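PDB 4WU3: Myo-inositol phosphohydrolase from Mitsuokella multacida, which probably removes phosphate groups from myo-inositol phosphates such as phytate, as a member of the protein-tyrosine-phosphatase-like family, and binds inositol-(1,3,4,5)-tetrakisphosphate. Local coordinates for residues L344-K347 against D348-Q351; E395-N398 against G399-Q402; E472-K475 against D476-I480; D589-K592 against A593-H597. The protein carries 2 engineered substitutions. All coordinates share one frame; numbering follows the deposited sequence.

Contact 1. Residues L344-K347 against D348-Q351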
# COMPACT_ATOMS: atom_id res chain seq x y z
N LEU A 344 -2.82 -25.40 -27.09
CA LEU A 344 -2.69 -25.86 -28.46
C LEU A 344 -1.85 -24.87 -29.26
O LEU A 344 -2.34 -23.82 -29.66
CB LEU A 344 -4.08 -25.98 -29.09
CG LEU A 344 -4.14 -26.26 -30.59
CD1 LEU A 344 -3.42 -27.55 -30.93
CD2 LEU A 344 -5.61 -26.32 -31.00
N ASP A 345 -0.58 -25.20 -29.49
CA ASP A 345 0.34 -24.32 -30.22
C ASP A 345 -0.02 -24.28 -31.69
O ASP A 345 -0.07 -23.22 -32.30
CB ASP A 345 1.79 -24.80 -30.07
CG ASP A 345 2.36 -24.54 -28.69
OD1 ASP A 345 1.84 -23.65 -27.99
OD2 ASP A 345 3.33 -25.23 -28.30
N THR A 346 -0.24 -25.46 -32.26
CA THR A 346 -0.62 -25.55 -33.66
C THR A 346 -1.30 -26.88 -33.94
O THR A 346 -0.86 -27.95 -33.50
CB THR A 346 0.59 -25.32 -34.60
OG1 THR A 346 0.17 -25.44 -35.97
CG2 THR A 346 1.70 -26.31 -34.33
N LYS A 347 -2.40 -26.78 -34.66
CA LYS A 347 -3.22 -27.92 -34.99
C LYS A 347 -2.57 -28.72 -36.09
O LYS A 347 -1.91 -28.16 -36.96
CB LYS A 347 -4.57 -27.44 -35.47
CG LYS A 347 -5.71 -28.25 -34.93
CD LYS A 347 -7.02 -27.82 -35.56
CE LYS A 347 -7.86 -29.02 -35.94
NZ LYS A 347 -9.18 -28.60 -36.46
N ASP A 348 -2.77 -30.02 -36.06
CA ASP A 348 -2.22 -30.91 -37.08
C ASP A 348 -2.86 -30.62 -38.42
O ASP A 348 -4.06 -30.87 -38.61
CB ASP A 348 -2.47 -32.35 -36.67
CG ASP A 348 -1.75 -33.34 -37.56
OD1 ASP A 348 -1.06 -32.92 -38.51
OD2 ASP A 348 -1.90 -34.56 -37.30
N ARG A 349 -2.07 -30.10 -39.34
CA ARG A 349 -2.54 -29.65 -40.64
C ARG A 349 -1.48 -29.91 -41.71
O ARG A 349 -0.28 -29.82 -41.43
CB ARG A 349 -2.86 -28.16 -40.58
CG ARG A 349 -3.94 -27.80 -39.57
CD ARG A 349 -4.04 -26.30 -39.37
NE ARG A 349 -2.93 -25.78 -38.57
CZ ARG A 349 -2.71 -24.49 -38.35
NH1 ARG A 349 -3.51 -23.57 -38.87
NH2 ARG A 349 -1.68 -24.11 -37.61
N ASN A 350 -1.93 -30.22 -42.92
CA ASN A 350 -1.03 -30.50 -44.04
C ASN A 350 -0.65 -29.23 -44.80
O ASN A 350 -1.14 -28.98 -45.91
CB ASN A 350 -1.66 -31.51 -44.98
CG ASN A 350 -1.88 -32.86 -44.31
OD1 ASN A 350 -1.18 -33.22 -43.36
ND2 ASN A 350 -2.87 -33.60 -44.80
N GLN A 351 0.24 -28.45 -44.21
CA GLN A 351 0.72 -27.21 -44.80
C GLN A 351 1.96 -26.76 -44.03
O GLN A 351 2.24 -27.26 -42.95
CB GLN A 351 -0.38 -26.14 -44.74
CG GLN A 351 -0.78 -25.75 -43.33
CD GLN A 351 -2.11 -25.01 -43.29
OE1 GLN A 351 -2.96 -25.18 -44.15
NE2 GLN A 351 -2.29 -24.18 -42.27

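Contact 2. Residues E395-N398 against G399-Q402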
# COMPACT_ATOMS: atom_id res chain seq x y z
N GLU A 395 6.21 -23.22 -34.14
CA GLU A 395 6.15 -24.63 -33.81
C GLU A 395 5.38 -25.37 -34.89
O GLU A 395 4.56 -24.78 -35.59
CB GLU A 395 5.49 -24.83 -32.45
CG GLU A 395 5.50 -26.27 -31.98
CD GLU A 395 6.89 -26.76 -31.67
OE1 GLU A 395 7.39 -26.52 -30.56
OE2 GLU A 395 7.50 -27.40 -32.54
N PHE A 396 5.64 -26.67 -35.02
CA PHE A 396 5.00 -27.50 -36.05
C PHE A 396 4.32 -28.74 -35.46
O PHE A 396 4.87 -29.43 -34.61
CB PHE A 396 6.01 -27.94 -37.12
CG PHE A 396 7.30 -28.48 -36.55
CD1 PHE A 396 7.38 -29.77 -36.07
CD2 PHE A 396 8.44 -27.69 -36.51
CE1 PHE A 396 8.56 -30.27 -35.54
CE2 PHE A 396 9.63 -28.17 -35.99
CZ PHE A 396 9.69 -29.47 -35.51
N SER A 397 3.10 -28.99 -35.93
CA SER A 397 2.43 -30.25 -35.72
C SER A 397 3.08 -31.28 -36.65
O SER A 397 3.92 -30.93 -37.48
CB SER A 397 0.97 -30.11 -36.10
OG SER A 397 0.87 -29.69 -37.44
N ASN A 398 2.65 -32.54 -36.55
CA ASN A 398 3.13 -33.60 -37.45
C ASN A 398 2.90 -33.26 -38.91
O ASN A 398 3.79 -33.40 -39.74
CB ASN A 398 2.46 -34.93 -37.15
CG ASN A 398 2.93 -36.03 -38.08
OD1 ASN A 398 4.11 -36.11 -38.42
ND2 ASN A 398 2.00 -36.87 -38.53
N GLY A 399 1.69 -32.83 -39.21
CA GLY A 399 1.31 -32.50 -40.57
C GLY A 399 2.16 -31.40 -41.14
O GLY A 399 2.44 -31.38 -42.33
N GLU A 400 2.56 -30.46 -40.29
CA GLU A 400 3.35 -29.33 -40.76
C GLU A 400 4.79 -29.75 -40.93
O GLU A 400 5.49 -29.26 -41.81
CB GLU A 400 3.22 -28.15 -39.82
CG GLU A 400 1.85 -27.50 -39.89
CD GLU A 400 1.58 -26.61 -38.71
OE1 GLU A 400 1.66 -27.10 -37.56
OE2 GLU A 400 1.27 -25.42 -38.93
N LEU A 401 5.25 -30.68 -40.10
CA LEU A 401 6.59 -31.20 -40.30
C LEU A 401 6.67 -31.93 -41.64
O LEU A 401 7.65 -31.77 -42.37
CB LEU A 401 7.01 -32.13 -39.18
CG LEU A 401 8.40 -32.73 -39.39
CD1 LEU A 401 9.48 -31.67 -39.36
CD2 LEU A 401 8.66 -33.79 -38.34
N GLN A 402 5.63 -32.69 -41.97
CA GLN A 402 5.61 -33.43 -43.24
C GLN A 402 5.71 -32.47 -44.42
O GLN A 402 6.37 -32.77 -45.41
CB GLN A 402 4.36 -34.30 -43.38
CG GLN A 402 4.21 -35.37 -42.31
CD GLN A 402 5.38 -36.34 -42.27
OE1 GLN A 402 5.90 -36.76 -43.30
NE2 GLN A 402 5.80 -36.71 -41.07
O HOH W 1 2.48 -23.40 -37.14

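Contact 3. Residues E472-K475 against D476-I480. With 4IP (inositol-(1,3,4,5)-tetrakisphosphate), chain F.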
# COMPACT_ATOMS: atom_id res chain seq x y z
N GLU A 472 -6.62 -23.50 -27.69
CA GLU A 472 -5.92 -22.37 -28.25
C GLU A 472 -6.15 -21.18 -27.33
O GLU A 472 -7.24 -21.02 -26.75
CB GLU A 472 -6.45 -22.06 -29.65
CG GLU A 472 -5.71 -20.94 -30.35
CD GLU A 472 -6.30 -20.63 -31.72
OE1 GLU A 472 -7.26 -21.33 -32.12
OE2 GLU A 472 -5.81 -19.69 -32.38
N LEU A 473 -5.13 -20.34 -27.17
CA LEU A 473 -5.27 -19.13 -26.37
C LEU A 473 -5.57 -17.93 -27.25
O LEU A 473 -5.02 -17.81 -28.34
CB LEU A 473 -4.01 -18.88 -25.56
CG LEU A 473 -3.59 -19.98 -24.61
CD1 LEU A 473 -2.37 -19.52 -23.81
CD2 LEU A 473 -4.75 -20.37 -23.71
N ASP A 474 -6.44 -17.04 -26.77
CA ASP A 474 -6.76 -15.81 -27.49
C ASP A 474 -5.77 -14.68 -27.16
O ASP A 474 -4.76 -14.89 -26.48
CB ASP A 474 -8.21 -15.37 -27.21
CG ASP A 474 -8.47 -15.03 -25.74
OD1 ASP A 474 -7.54 -14.58 -25.03
OD2 ASP A 474 -9.62 -15.21 -25.30
N LYS A 475 -6.07 -13.48 -27.64
CA LYS A 475 -5.20 -12.32 -27.44
C LYS A 475 -4.92 -12.06 -25.95
O LYS A 475 -3.87 -11.52 -25.59
CB LYS A 475 -5.83 -11.09 -28.10
CG LYS A 475 -5.07 -9.79 -27.89
CD LYS A 475 -3.64 -9.87 -28.39
CE LYS A 475 -2.90 -8.55 -28.18
NZ LYS A 475 -1.44 -8.66 -28.44
N ASP A 476 -5.86 -12.45 -25.08
CA ASP A 476 -5.72 -12.23 -23.64
C ASP A 476 -5.16 -13.47 -22.93
O ASP A 476 -5.13 -13.52 -21.69
CB ASP A 476 -7.07 -11.83 -23.03
CG ASP A 476 -7.64 -10.55 -23.64
OD1 ASP A 476 -6.85 -9.62 -23.91
OD2 ASP A 476 -8.87 -10.46 -23.83
N LYS A 477 -4.72 -14.45 -23.70
CA LYS A 477 -4.16 -15.68 -23.15
C LYS A 477 -5.22 -16.47 -22.39
O LYS A 477 -4.90 -17.21 -21.44
CB LYS A 477 -2.99 -15.38 -22.21
CG LYS A 477 -1.88 -14.55 -22.82
CD LYS A 477 -1.28 -15.19 -24.06
CE LYS A 477 -0.29 -14.23 -24.71
NZ LYS A 477 0.06 -14.58 -26.11
N MET A 478 -6.47 -16.31 -22.78
CA MET A 478 -7.56 -17.07 -22.18
C MET A 478 -7.98 -18.15 -23.16
O MET A 478 -7.96 -17.93 -24.37
CB MET A 478 -8.73 -16.15 -21.85
CG MET A 478 -8.40 -15.09 -20.82
SD MET A 478 -7.98 -15.78 -19.21
CE MET A 478 -9.61 -16.18 -18.58
N PRO A 479 -8.35 -19.32 -22.65
CA PRO A 479 -8.68 -20.40 -23.58
C PRO A 479 -9.92 -20.11 -24.40
O PRO A 479 -10.86 -19.49 -23.90
CB PRO A 479 -8.91 -21.60 -22.66
CG PRO A 479 -9.26 -21.02 -21.34
CD PRO A 479 -8.53 -19.71 -21.24
N ILE A 480 -9.91 -20.54 -25.66
CA ILE A 480 -11.06 -20.42 -26.56
C ILE A 480 -11.88 -21.72 -26.62
O ILE A 480 -11.38 -22.77 -27.00
CB ILE A 480 -10.59 -20.04 -27.97
CG1 ILE A 480 -9.85 -18.71 -27.91
CG2 ILE A 480 -11.78 -19.98 -28.92
CD1 ILE A 480 -9.00 -18.43 -29.13
C1 4IP F . 7.00 -14.92 -29.26
O1 4IP F . 7.77 -15.54 -30.30
C2 4IP F . 5.74 -15.73 -29.00
O2 4IP F . 5.01 -15.88 -30.21
C3 4IP F . 4.83 -15.04 -27.99
O3 4IP F . 3.64 -15.81 -27.80
C4 4IP F . 4.46 -13.63 -28.44
O4 4IP F . 3.69 -13.00 -27.40
C5 4IP F . 5.72 -12.81 -28.70
O5 4IP F . 5.38 -11.51 -29.18
C6 4IP F . 6.63 -13.51 -29.71
O6 4IP F . 7.83 -12.75 -29.91
P1 4IP F . 8.79 -16.75 -30.02
O1P 4IP F . 9.93 -16.11 -29.28
O2P 4IP F . 9.11 -17.23 -31.41
O3P 4IP F . 7.99 -17.75 -29.23
P3 4IP F . 3.23 -16.32 -26.32
O4P 4IP F . 3.47 -15.11 -25.45
O5P 4IP F . 4.15 -17.49 -26.07
O6P 4IP F . 1.77 -16.68 -26.45
P4 4IP F . 2.27 -12.29 -27.70
O7P 4IP F . 1.49 -13.30 -28.50
O8P 4IP F . 1.72 -12.06 -26.31
O9P 4IP F . 2.65 -11.03 -28.46
P5 4IP F . 6.26 -10.23 -28.72
OPF 4IP F . 6.81 -10.59 -27.35
OPG 4IP F . 5.25 -9.11 -28.72
OPH 4IP F . 7.33 -10.12 -29.79
O HOH W 2 -9.27 -23.75 -28.50
O HOH W 3 -2.47 -15.17 -27.81

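Contact 4. Residues D589-K592 against A593-H597. With 4IP (inositol-(1,3,4,5)-tetrakisphosphate), chain F.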
# COMPACT_ATOMS: atom_id res chain seq x y z
N ASP A 589 0.81 -0.99 -18.89
CA ASP A 589 0.48 -2.40 -19.15
C ASP A 589 1.43 -3.09 -20.13
O ASP A 589 1.27 -4.27 -20.41
CB ASP A 589 -0.97 -2.56 -19.63
CG ASP A 589 -1.15 -2.23 -21.11
OD1 ASP A 589 -0.53 -1.26 -21.59
OD2 ASP A 589 -1.92 -2.94 -21.79
N GLN A 590 2.41 -2.36 -20.65
CA GLN A 590 3.32 -2.92 -21.67
C GLN A 590 4.58 -3.47 -21.04
O GLN A 590 5.66 -2.89 -21.13
CB GLN A 590 3.64 -1.87 -22.74
CG GLN A 590 2.43 -1.50 -23.57
CD GLN A 590 2.75 -0.53 -24.70
OE1 GLN A 590 3.22 0.58 -24.46
NE2 GLN A 590 2.50 -0.95 -25.92
N TRP A 591 4.43 -4.62 -20.39
CA TRP A 591 5.50 -5.20 -19.59
C TRP A 591 6.72 -5.59 -20.43
O TRP A 591 7.81 -5.75 -19.88
CB TRP A 591 4.98 -6.40 -18.81
CG TRP A 591 4.62 -7.60 -19.63
CD1 TRP A 591 3.39 -7.90 -20.16
CD2 TRP A 591 5.49 -8.68 -20.00
NE1 TRP A 591 3.45 -9.09 -20.85
CE2 TRP A 591 4.72 -9.59 -20.76
CE3 TRP A 591 6.83 -8.95 -19.76
CZ2 TRP A 591 5.26 -10.77 -21.27
CZ3 TRP A 591 7.37 -10.12 -20.28
CH2 TRP A 591 6.59 -11.01 -21.03
N LYS A 592 6.54 -5.73 -21.74
CA LYS A 592 7.62 -6.19 -22.60
C LYS A 592 8.60 -5.09 -22.94
O LYS A 592 9.65 -5.36 -23.52
CB LYS A 592 7.07 -6.76 -23.91
CG LYS A 592 6.31 -8.06 -23.74
CD LYS A 592 5.70 -8.51 -25.06
CE LYS A 592 4.75 -9.68 -24.85
NZ LYS A 592 4.16 -10.16 -26.14
N ALA A 593 8.28 -3.86 -22.58
CA ALA A 593 9.07 -2.70 -22.98
C ALA A 593 10.55 -2.84 -22.63
O ALA A 593 11.40 -2.69 -23.49
CB ALA A 593 8.50 -1.43 -22.37
N ASP A 594 10.84 -3.11 -21.37
CA ASP A 594 12.22 -3.30 -20.91
C ASP A 594 12.91 -4.46 -21.61
O ASP A 594 14.13 -4.44 -21.80
CB ASP A 594 12.25 -3.54 -19.39
CG ASP A 594 11.82 -2.30 -18.59
OD1 ASP A 594 11.96 -1.17 -19.11
OD2 ASP A 594 11.35 -2.48 -17.44
N TYR A 595 12.15 -5.50 -21.96
CA TYR A 595 12.72 -6.71 -22.59
C TYR A 595 13.02 -6.51 -24.08
O TYR A 595 14.02 -7.02 -24.58
CB TYR A 595 11.84 -7.94 -22.33
CG TYR A 595 11.72 -8.26 -20.86
CD1 TYR A 595 12.71 -8.96 -20.18
CD2 TYR A 595 10.63 -7.81 -20.13
CE1 TYR A 595 12.61 -9.22 -18.83
CE2 TYR A 595 10.51 -8.07 -18.78
CZ TYR A 595 11.50 -8.78 -18.13
OH TYR A 595 11.36 -9.01 -16.78
N TYR A 596 12.16 -5.77 -24.77
CA TYR A 596 12.47 -5.30 -26.13
C TYR A 596 13.71 -4.41 -26.12
O TYR A 596 14.57 -4.52 -26.98
CB TYR A 596 11.33 -4.48 -26.70
CG TYR A 596 10.10 -5.26 -27.11
CD1 TYR A 596 10.21 -6.48 -27.78
CD2 TYR A 596 8.83 -4.76 -26.87
CE1 TYR A 596 9.08 -7.18 -28.17
CE2 TYR A 596 7.69 -5.46 -27.27
CZ TYR A 596 7.82 -6.67 -27.91
OH TYR A 596 6.69 -7.36 -28.31
N HIS A 597 13.80 -3.53 -25.13
CA HIS A 597 14.93 -2.62 -25.05
C HIS A 597 16.22 -3.40 -24.86
O HIS A 597 17.24 -3.11 -25.46
CB HIS A 597 14.78 -1.64 -23.90
CG HIS A 597 16.04 -0.91 -23.58
ND1 HIS A 597 16.53 0.11 -24.37
CD2 HIS A 597 16.92 -1.06 -22.57
CE1 HIS A 597 17.66 0.56 -23.86
NE2 HIS A 597 17.92 -0.14 -22.76
C1 4IP F . 7.00 -14.92 -29.26
O1 4IP F . 7.77 -15.54 -30.30
C2 4IP F . 5.74 -15.73 -29.00
O2 4IP F . 5.01 -15.88 -30.21
C3 4IP F . 4.83 -15.04 -27.99
O3 4IP F . 3.64 -15.81 -27.80
C4 4IP F . 4.46 -13.63 -28.44
O4 4IP F . 3.69 -13.00 -27.40
C5 4IP F . 5.72 -12.81 -28.70
O5 4IP F . 5.38 -11.51 -29.18
C6 4IP F . 6.63 -13.51 -29.71
O6 4IP F . 7.83 -12.75 -29.91
P1 4IP F . 8.79 -16.75 -30.02
O1P 4IP F . 9.93 -16.11 -29.28
O2P 4IP F . 9.11 -17.23 -31.41
O3P 4IP F . 7.99 -17.75 -29.23
P3 4IP F . 3.23 -16.32 -26.32
O4P 4IP F . 3.47 -15.11 -25.45
O5P 4IP F . 4.15 -17.49 -26.07
O6P 4IP F . 1.77 -16.68 -26.45
P4 4IP F . 2.27 -12.29 -27.70
O7P 4IP F . 1.49 -13.30 -28.50
O8P 4IP F . 1.72 -12.06 -26.31
O9P 4IP F . 2.65 -11.03 -28.46
P5 4IP F . 6.26 -10.23 -28.72
OPF 4IP F . 6.81 -10.59 -27.35
OPG 4IP F . 5.25 -9.11 -28.72
OPH 4IP F . 7.33 -10.12 -29.79
O HOH W 4 8.70 -3.03 -19.51

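Contact 1. Residues L344-K347 against D348-Q351
T346 and R349 meet where a strand leaves its sheet: D345 and T346 both face A433 of the adjacent strand 432-438, a classic beta bulge, and the chain then runs on into a loop. The arginine folds back along that loop toward T346. Its chain bends at the third torsion (chi3 -75°), which turns the guanidinium edge, rather than a face, to the preceding residues. R349 NH2 donates to T346 OG1 at 2.8 Å, with the hydroxyl oxygen in the guanidinium plane. The two side chains cross at a slant, and OG1 is presented by a threonine rotamer that sets it opposite its own backbone N (chi1 179°). Beside this bond R349 NE donates to the backbone oxygen K347 O at 3.0 Å, approaching from above the carbonyl plane instead of along a lone pair. Two donors along one edge of the guanidinium would thus limit its rotation. The aliphatic part of R349 runs close to the same oxygen, CG coming to 3.3 Å from K347 O, while the K347 side chain heads away. T346 OG1 also bonds to E400, whose carboxylate makes a long, weak ion pair with R349. D348 plays a different part: OD1 accepts from G399 N, and its backbone N donates to N432. R349 NE, within the guanidinium, lies 3.9 Å from K347 CB.

Contact 2. Residues E395-N398 against G399-Q402
S397 and E400 form a capping box at the start of helix 398-411. In its hydrogen bonds the E400 chain, extended beyond CG, reaches back past the helix end to S397, and E400 OE1 takes both S397 N at 2.9 Å, nearly straight (173°), and S397 OG at 2.7 Å. Both donors reach the anti side of the carboxylate, tilted from its plane; with T346 OG1 outside the segments, three partners gather on E400 OE1. The reciprocal bond, E400 N to S397 OG at 3.4 Å, is weak. S397 OG lies between its backbone N and carbonyl carbon (chi1 58°), where it can serve the cap, and is also hydrogen-bonded to K347 O. The first turn is closed by backbone bonds from L401 N to S397 O and from Q402 N to N398 O. Farther along, Q402 NE2 donates to N398 OD1 at 3.2 Å, the two amide planes 70° apart; NE2 also bonds to N500.

A water donates to both E395 O and E400 OE2. F396 and L401 make an apolar contact, lying side by side, F396 CD1 at 3.9 Å from L401 CB.

Outside, F396 rests on E493 and V497 of helix 493-499 and meets H539, at the end of strand 535-539, edge-to-face; L401 leans on L496 of the same helix.

Contact 3. Residues E472-K475 against D476-I480
D474 is the tightly held part of this contact, its carboxylate turned in toward the backbone N-H groups of D476 and M478. D474 OD1 accepts from D476 N at 2.7 Å, an Asx turn, and from M478 N at 3.0 Å, the two N-H groups arriving from opposite faces of the carboxylate plane. That grip follows from CG lying between the backbone N and the carbonyl carbon (chi1 63°), which folds the acid over its own turn. Two charges of like sign come near each other here, D474 OD1 and D476 OD2 at 4.5 Å, and the backbone N-H groups probably help to offset the charge of D474. The I480 CD1 methyl packs on D474 CB at 3.7 Å.

The backbone is that of a beta hairpin connecting strands 467-471 and 484-486. A type I turn from D474 to K477, with K477 in the left-handed region, is followed by D474 N bonding to M478 O, the pattern of a G1 beta bulge. L473 and P479 form a single bridge, and I480 N bonds to E472 O. On another flank M478 and P479 pack on T75 of the second subunit.

Looser is the outer side. E472 and K475 extend into solvent, while a water joins E472 N to I480 O. The K477 side chain, bent at chi2, carries NZ to the ligand, where it bonds to 4IP O6P at 2.7 Å on one phosphate and to O7P and O8P on the next; a water also links K477 NZ to D474 O.

Contact 4. Residues D589-K592 against A593-H597
The backbone of Q590 to A593 makes a type I turn, A593 N bonding to Q590 O at 3.1 Å, and runs directly into helix 593-613, whose first turn is closed by a bond from Y596 N to K592 O at 2.8 Å. W591 and Y595 meet across this bend. Their side chains cross at about a right angle, and the ring planes stand 69° apart. Closest are W591 CE3 and Y595 CE2 at 3.9 Å, Y595 CE2 lying near the indole plane at its edge. W591 O in turn sits in the Y595 ring plane, at 3.5 Å from Y595 CD2. On a face of the indole lies K592 CG, 3.6 Å above the plane.

From there the K592 chain runs extended beyond CG to the ligand. K592 NZ bonds to 4IP O4 at 3.1 Å and more weakly to OPF and OPG of the 5-phosphate, so one ammonium spans two substituents of the inositol. The Y596 ring lies aslant beside the lysine chain, with K592 CD 3.6 Å from Y596 OH, and turns its edge to the same phosphate; the modelled approach there is implausibly short, and its nature is doubtful.

Around the turn, W591 meets H512 edge-to-face and R440 by cation-pi, Y596 meets Y581 edge-to-face, and D594 and Y595 touch I151 of helix 149-161.

Overall arrangement
From the N terminus the four contacts follow in series, none enclosing or crossing another. Each is a short-range bend: contact 1 where strand 342-346 gives way to a loop, contact 2 where a loop enters helix 398-411, contact 3 the hairpin between strands 467-471 and 484-486, contact 4 the entry to helix 593-613. Contacts 1 and 2, with centres about 6 Å apart, join that loop to the helix start. L344 of contact 1 also packs on E472 of contact 3. Contact 4 touches none of the others, but contacts 3 and 4 grip the same inositol phosphate, which S540, A544 and R546 also hold. Both reach the second subunit.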